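Local coordinates for protein halogenase (PDB 3E1T) that is an FAD-dependent halogenase of the myxobacterium Chondromyces crocatus, and probably chlorinates a precursor in the biosynthesis of chondrochloren, at residues 215-221 with 232-237. Numbering follows the deposited sequence.
Sequences FQDGWFW and VGAVVS
One face of the Trp221 indole lies flat on Gly233, whose CA sits 3.5 Å from the centroid of the six-membered ring and almost on its normal, while CG2 of Val235 meets the same indole near its plane, at the edge by CZ3. In the antiparallel beta hairpin of strands 218-224 and 229-237, this lays Trp221 over Gly233, its directly opposite hydrogen-bonded partner, with its CZ3 edge reaching diagonally to Val235. CG stands between the backbone N and the carbonyl carbon (chi1 78°), a turn that folds the indole over the neighbouring strand; a CB on Gly233 would collide with CZ2. Trp219, on the same side of the sheet, takes Val235 over one face: CB lies 3.8 Å from the centroid of the five-membered ring. The two methyls of Val235 divide the work, CG1 approaching NE1 of Trp219 and CG2 reaching both CZ2 of Trp219 and CZ3 of Trp221. NE1 of Trp219 hydrogen-bonds to OH of Tyr366, and NE1 of Trp221 to OG of Ser231. On the other side, the Phe220 ring receives CB of Ala234 over one face, with helix 248-257 packed against both residues. Since Trp221 also touches the bound FAD, an alanine here would probably uncover Gly233, take away the CZ3 contact of Val235 CG2 and open a gap beside the cofactor. Paired backbone bonds join Trp221 to Gly233 and Trp219 to Val235; the bond from Val235 N to Trp219 O is the shortest, 2.7 Å and nearly straight at 178°. Where the type I turn 215-218 leads into the first strand, a water links the two backbones, donating to Asp217 O at 2.8 Å and accepting from Ser237 N at 3.1 Å.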
ATOM      1  N   PHE A 215      -8.540 -10.541 -16.672  1.00 32.06           N
ATOM      2  CA  PHE A 215      -9.069 -11.723 -17.364  1.00 32.21           C
ATOM      3  C   PHE A 215     -10.399 -12.111 -16.725  1.00 32.32           C
ATOM      4  O   PHE A 215     -10.957 -11.321 -15.956  1.00 32.21           O
ATOM      5  CB  PHE A 215      -8.061 -12.873 -17.390  1.00 32.24           C
ATOM      6  CG  PHE A 215      -7.813 -13.524 -16.053  1.00 32.04           C
ATOM      7  CD1 PHE A 215      -8.203 -14.848 -15.833  1.00 32.02           C
ATOM      8  CD2 PHE A 215      -7.161 -12.835 -15.030  1.00 31.84           C
ATOM      9  CE1 PHE A 215      -7.960 -15.474 -14.627  1.00 31.12           C
ATOM     10  CE2 PHE A 215      -6.910 -13.455 -13.800  1.00 31.01           C
ATOM     11  CZ  PHE A 215      -7.314 -14.774 -13.598  1.00 31.97           C
ATOM     12  N   GLN A 216     -10.931 -13.295 -17.033  1.00 32.45           N
ATOM     13  CA  GLN A 216     -12.318 -13.573 -16.641  1.00 32.37           C
ATOM     14  C   GLN A 216     -12.532 -13.655 -15.131  1.00 32.01           C
ATOM     15  O   GLN A 216     -13.620 -13.344 -14.642  1.00 32.22           O
ATOM     16  CB  GLN A 216     -12.878 -14.832 -17.309  1.00 32.92           C
ATOM     17  CG  GLN A 216     -14.397 -14.866 -17.247  1.00 34.03           C
ATOM     18  CD  GLN A 216     -15.012 -16.011 -17.994  1.00 37.78           C
ATOM     19  OE1 GLN A 216     -15.874 -15.796 -18.852  1.00 40.24           O
ATOM     20  NE2 GLN A 216     -14.595 -17.243 -17.672  1.00 36.29           N
ATOM     21  N   ASP A 217     -11.514 -14.112 -14.405  1.00 31.70           N
ATOM     22  CA  ASP A 217     -11.647 -14.367 -12.961  1.00 31.22           C
ATOM     23  C   ASP A 217     -10.913 -13.338 -12.079  1.00 30.85           C
ATOM     24  O   ASP A 217     -10.808 -13.517 -10.858  1.00 31.45           O
ATOM     25  CB  ASP A 217     -11.191 -15.794 -12.626  1.00 31.35           C
ATOM     26  CG  ASP A 217     -12.240 -16.854 -12.977  1.00 31.87           C
ATOM     27  OD1 ASP A 217     -13.335 -16.506 -13.455  1.00 31.69           O
ATOM     28  OD2 ASP A 217     -11.973 -18.044 -12.743  1.00 33.47           O
ATOM     29  N   GLY A 218     -10.424 -12.264 -12.682  1.00 29.66           N
ATOM     30  CA  GLY A 218      -9.690 -11.241 -11.929  1.00 28.96           C
ATOM     31  C   GLY A 218      -8.651 -10.559 -12.769  1.00 28.67           C
ATOM     32  O   GLY A 218      -8.898 -10.258 -13.935  1.00 28.32           O
ATOM     33  N   TRP A 219      -7.485 -10.310 -12.187  1.00 27.87           N
ATOM     34  CA  TRP A 219      -6.415  -9.648 -12.920  1.00 28.22           C
ATOM     35  C   TRP A 219      -5.036 -10.057 -12.430  1.00 28.06           C
ATOM     36  O   TRP A 219      -4.884 -10.533 -11.308  1.00 28.43           O
ATOM     37  CB  TRP A 219      -6.577  -8.111 -12.911  1.00 28.16           C
ATOM     38  CG  TRP A 219      -6.486  -7.464 -11.547  1.00 27.78           C
ATOM     39  CD1 TRP A 219      -7.492  -7.340 -10.634  1.00 28.20           C
ATOM     40  CD2 TRP A 219      -5.335  -6.830 -10.966  1.00 27.49           C
ATOM     41  NE1 TRP A 219      -7.036  -6.679  -9.512  1.00 27.26           N
ATOM     42  CE2 TRP A 219      -5.717  -6.361  -9.687  1.00 27.00           C
ATOM     43  CE3 TRP A 219      -4.017  -6.635 -11.390  1.00 28.22           C
ATOM     44  CZ2 TRP A 219      -4.827  -5.709  -8.827  1.00 28.21           C
ATOM     45  CZ3 TRP A 219      -3.130  -5.977 -10.541  1.00 28.56           C
ATOM     46  CH2 TRP A 219      -3.541  -5.520  -9.271  1.00 28.01           C
ATOM     47  N   PHE A 220      -4.043  -9.877 -13.297  1.00 28.39           N
ATOM     48  CA  PHE A 220      -2.656 -10.216 -13.004  1.00 28.65           C
ATOM     49  C   PHE A 220      -1.809  -8.961 -12.879  1.00 29.13           C
ATOM     50  O   PHE A 220      -2.043  -7.974 -13.585  1.00 29.58           O
ATOM     51  CB  PHE A 220      -2.072 -11.057 -14.144  1.00 29.05           C
ATOM     52  CG  PHE A 220      -2.194 -12.529 -13.953  1.00 28.55           C
ATOM     53  CD1 PHE A 220      -1.246 -13.224 -13.206  1.00 29.61           C
ATOM     54  CD2 PHE A 220      -3.228 -13.234 -14.556  1.00 29.41           C
ATOM     55  CE1 PHE A 220      -1.344 -14.604 -13.032  1.00 29.92           C
ATOM     56  CE2 PHE A 220      -3.348 -14.609 -14.398  1.00 30.39           C
ATOM     57  CZ  PHE A 220      -2.400 -15.306 -13.641  1.00 30.39           C
ATOM     58  N   TRP A 221      -0.828  -8.989 -11.985  1.00 29.22           N
ATOM     59  CA  TRP A 221       0.302  -8.071 -12.095  1.00 29.88           C
ATOM     60  C   TRP A 221       1.524  -8.819 -12.610  1.00 30.49           C
ATOM     61  O   TRP A 221       1.634 -10.041 -12.442  1.00 30.77           O
ATOM     62  CB  TRP A 221       0.607  -7.341 -10.780  1.00 29.49           C
ATOM     63  CG  TRP A 221       1.352  -8.148  -9.733  1.00 29.01           C
ATOM     64  CD1 TRP A 221       2.687  -8.443  -9.719  1.00 29.49           C
ATOM     65  CD2 TRP A 221       0.806  -8.711  -8.526  1.00 28.59           C
ATOM     66  NE1 TRP A 221       3.005  -9.184  -8.596  1.00 28.88           N
ATOM     67  CE2 TRP A 221       1.871  -9.349  -7.842  1.00 27.97           C
ATOM     68  CE3 TRP A 221      -0.482  -8.755  -7.968  1.00 28.68           C
ATOM     69  CZ2 TRP A 221       1.690 -10.013  -6.625  1.00 29.28           C
ATOM     70  CZ3 TRP A 221      -0.662  -9.405  -6.747  1.00 29.10           C
ATOM     71  CH2 TRP A 221       0.424 -10.038  -6.092  1.00 29.47           C
ATOM     72  N   VAL A 232       4.889 -12.164 -10.286  1.00 31.75           N
ATOM     73  CA  VAL A 232       3.652 -12.400 -11.022  1.00 31.21           C
ATOM     74  C   VAL A 232       2.555 -12.861 -10.073  1.00 30.81           C
ATOM     75  O   VAL A 232       2.699 -13.876  -9.371  1.00 30.48           O
ATOM     76  CB  VAL A 232       3.817 -13.440 -12.171  1.00 31.05           C
ATOM     77  CG1 VAL A 232       2.501 -13.590 -12.951  1.00 31.27           C
ATOM     78  CG2 VAL A 232       4.948 -13.027 -13.141  1.00 32.44           C
ATOM     79  N   GLY A 233       1.449 -12.129 -10.071  1.00 29.73           N
ATOM     80  CA  GLY A 233       0.372 -12.411  -9.136  1.00 29.20           C
ATOM     81  C   GLY A 233      -0.993 -12.302  -9.757  1.00 28.68           C
ATOM     82  O   GLY A 233      -1.238 -11.402 -10.569  1.00 28.61           O
ATOM     83  N   ALA A 234      -1.865 -13.237  -9.388  1.00 27.85           N
ATOM     84  CA  ALA A 234      -3.274 -13.210  -9.774  1.00 27.07           C
ATOM     85  C   ALA A 234      -4.096 -12.709  -8.586  1.00 26.97           C
ATOM     86  O   ALA A 234      -3.943 -13.202  -7.455  1.00 25.73           O
ATOM     87  CB  ALA A 234      -3.729 -14.584 -10.190  1.00 27.47           C
ATOM     88  N   VAL A 235      -4.907 -11.686  -8.844  1.00 26.27           N
ATOM     89  CA  VAL A 235      -5.817 -11.125  -7.851  1.00 25.97           C
ATOM     90  C   VAL A 235      -7.210 -11.610  -8.280  1.00 26.86           C
ATOM     91  O   VAL A 235      -7.725 -11.195  -9.325  1.00 26.07           O
ATOM     92  CB  VAL A 235      -5.748  -9.577  -7.808  1.00 25.78           C
ATOM     93  CG1 VAL A 235      -6.780  -9.004  -6.849  1.00 24.10           C
ATOM     94  CG2 VAL A 235      -4.315  -9.089  -7.432  1.00 25.38           C
ATOM     95  N   VAL A 236      -7.784 -12.518  -7.488  1.00 27.54           N
ATOM     96  CA  VAL A 236      -9.064 -13.160  -7.804  1.00 28.36           C
ATOM     97  C   VAL A 236     -10.054 -12.989  -6.628  1.00 29.66           C
ATOM     98  O   VAL A 236      -9.729 -12.334  -5.641  1.00 28.66           O
ATOM     99  CB  VAL A 236      -8.848 -14.658  -8.210  1.00 28.58           C
ATOM    100  CG1 VAL A 236      -7.954 -14.765  -9.472  1.00 26.59           C
ATOM    101  CG2 VAL A 236      -8.224 -15.468  -7.079  1.00 29.14           C
ATOM    102  N   SER A 237     -11.262 -13.543  -6.746  1.00 31.03           N
ATOM    103  CA  SER A 237     -12.260 -13.438  -5.689  1.00 32.66           C
ATOM    104  C   SER A 237     -11.870 -14.243  -4.453  1.00 33.97           C
ATOM    105  O   SER A 237     -11.310 -15.336  -4.560  1.00 33.91           O
ATOM    106  CB  SER A 237     -13.638 -13.893  -6.184  1.00 32.05           C
ATOM    107  OG  SER A 237     -13.761 -15.307  -6.069  1.00 34.00           O
TER
HETATM  108  O   HOH W   1     -12.245 -15.194  -9.164  1.00 29.75           O